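Local coordinates for protein KP6 killer toxin subunit beta (Ustilago maydis virus P6, PDB 4GVB) that forms one subunit of a secreted, virally encoded antifungal heterodimer that kills sensitive fungal cells after the alpha subunit has recognised cellular receptors, at residues Pro6-Cys11 and Pro76-Glu81. Sequence-based numbering, arbitrary orientation.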
# COMPACT_ATOMS: atom_id res chain seq x y z
N PRO B 6 -19.03 8.37 13.42
CA PRO B 6 -18.01 8.37 12.37
C PRO B 6 -16.64 8.78 12.90
O PRO B 6 -16.53 9.67 13.74
CB PRO B 6 -18.55 9.39 11.36
CG PRO B 6 -20.03 9.49 11.68
CD PRO B 6 -20.10 9.33 13.16
N VAL B 7 -15.60 8.12 12.39
CA VAL B 7 -14.23 8.39 12.79
C VAL B 7 -13.44 8.88 11.57
O VAL B 7 -13.81 8.60 10.43
CB VAL B 7 -13.57 7.11 13.38
CG1 VAL B 7 -13.32 6.10 12.28
CG2 VAL B 7 -12.27 7.45 14.08
N MET B 8 -12.38 9.64 11.81
CA MET B 8 -11.44 10.00 10.74
C MET B 8 -10.04 9.56 11.18
O MET B 8 -9.68 9.71 12.33
CB MET B 8 -11.50 11.50 10.43
CG MET B 8 -11.12 12.41 11.59
SD MET B 8 -11.45 14.16 11.24
CE MET B 8 -10.63 14.92 12.63
N CYS B 9 -9.27 9.01 10.24
CA CYS B 9 -8.01 8.38 10.59
C CYS B 9 -6.89 8.69 9.61
O CYS B 9 -7.13 8.95 8.43
CB CYS B 9 -8.17 6.85 10.64
SG CYS B 9 -9.39 6.20 11.81
N GLN B 10 -5.67 8.68 10.13
CA GLN B 10 -4.45 8.76 9.34
C GLN B 10 -3.65 7.50 9.61
O GLN B 10 -3.68 6.97 10.72
CB GLN B 10 -3.59 9.95 9.79
CG GLN B 10 -4.24 11.32 9.81
CD GLN B 10 -3.28 12.36 10.36
OE1 GLN B 10 -3.19 13.48 9.84
NE2 GLN B 10 -2.55 12.00 11.39
N CYS B 11 -2.93 7.02 8.61
CA CYS B 11 -1.85 6.06 8.84
C CYS B 11 -0.62 6.84 9.27
O CYS B 11 -0.35 7.90 8.73
CB CYS B 11 -1.55 5.28 7.54
SG CYS B 11 -2.94 4.33 6.93
N PRO B 76 -12.93 11.03 16.46
CA PRO B 76 -14.27 11.25 15.94
C PRO B 76 -14.25 12.39 14.93
O PRO B 76 -13.52 13.37 15.09
CB PRO B 76 -15.08 11.63 17.19
CG PRO B 76 -14.07 12.04 18.21
CD PRO B 76 -12.81 11.31 17.90
N ASP B 77 -15.00 12.22 13.85
CA ASP B 77 -15.05 13.20 12.79
C ASP B 77 -16.07 14.27 13.16
O ASP B 77 -17.25 13.98 13.26
CB ASP B 77 -15.46 12.53 11.48
CG ASP B 77 -15.44 13.47 10.29
OD1 ASP B 77 -15.40 14.70 10.49
OD2 ASP B 77 -15.49 12.98 9.15
N PRO B 78 -15.61 15.51 13.37
CA PRO B 78 -16.47 16.62 13.83
C PRO B 78 -17.67 16.91 12.92
O PRO B 78 -18.70 17.38 13.41
CB PRO B 78 -15.52 17.82 13.83
CG PRO B 78 -14.16 17.24 13.93
CD PRO B 78 -14.21 15.92 13.22
N GLN B 79 -17.55 16.61 11.63
CA GLN B 79 -18.63 16.92 10.69
C GLN B 79 -19.84 16.02 10.90
O GLN B 79 -20.88 16.24 10.29
CB GLN B 79 -18.16 16.83 9.24
CG GLN B 79 -18.05 15.40 8.72
CD GLN B 79 -17.70 15.32 7.24
OE1 GLN B 79 -18.25 16.07 6.42
NE2 GLN B 79 -16.80 14.42 6.89
N TYR B 80 -19.69 15.00 11.75
CA TYR B 80 -20.78 14.07 12.00
C TYR B 80 -21.15 13.99 13.50
O TYR B 80 -21.93 13.13 13.90
CB TYR B 80 -20.43 12.67 11.47
CG TYR B 80 -20.20 12.59 9.97
CD1 TYR B 80 -21.13 13.09 9.08
CD2 TYR B 80 -19.05 11.99 9.46
CE1 TYR B 80 -20.92 13.01 7.70
CE2 TYR B 80 -18.83 11.91 8.08
CZ TYR B 80 -19.77 12.42 7.21
OH TYR B 80 -19.58 12.35 5.85
N GLU B 81 -20.59 14.89 14.30
CA GLU B 81 -20.83 14.90 15.75
C GLU B 81 -22.07 15.72 16.09
O GLU B 81 -22.10 16.93 15.86
CB GLU B 81 -19.62 15.45 16.50
CG GLU B 81 -18.38 14.56 16.46
CD GLU B 81 -17.23 15.07 17.34
OE1 GLU B 81 -16.74 16.20 17.13
OE2 GLU B 81 -16.82 14.32 18.24
O HOH W 1 -18.17 11.55 14.44
O HOH W 2 -15.58 10.20 8.93
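The two-stranded antiparallel sheet of 7-13 and 70-76 ends where V7 pairs with P76, a non-hydrogen-bonded pair whose CA atoms lie 4.3 Å apart and whose side chains diverge. One step beyond it, D77 N donates to P6 O at 3.0 Å; the N-H points almost straight at the oxygen (175°) but arrives from above the carbonyl plane. Water 1 donates to both P6 O and D77 O, bridging the two carbonyls, so P6 O accepts from a backbone N-H and a water. Beyond P76 the C-terminal tail runs on past the start of strand 7-13 and coils into a short 3-10 turn, 78-80, opened by an Asx turn in which D77 OD1 accepts from Q79 N at 3.1 Å. With its CG anti to the backbone N (chi1 -176°), D77 also brings OD2 to Q79 NE2, which meets it on the syn side. Water 2 joins OD2 to V7 O, tying the carboxylate to strand 7-13. The turn sets Y80 beside P6: P6 CG presses on Y80 CB at 3.2 Å, and P6 CB reaches Y80 CD2 at 3.3 Å, approaching the ring obliquely. Q79 CG lies over the centre of one face of that ring, and Y80 OH is hydrogen-bonded to A48 O. From the strand, M8 extends its thioether alongside D77, with SD 4.0 Å from D77 CA, and its CE ends 3.8 Å from P78 CD, the two side chains crossing at about a right angle. Further along strand 7-13, disulfides C9-C74 and C11-C64 fasten it to strand 70-76 and helix 57-67.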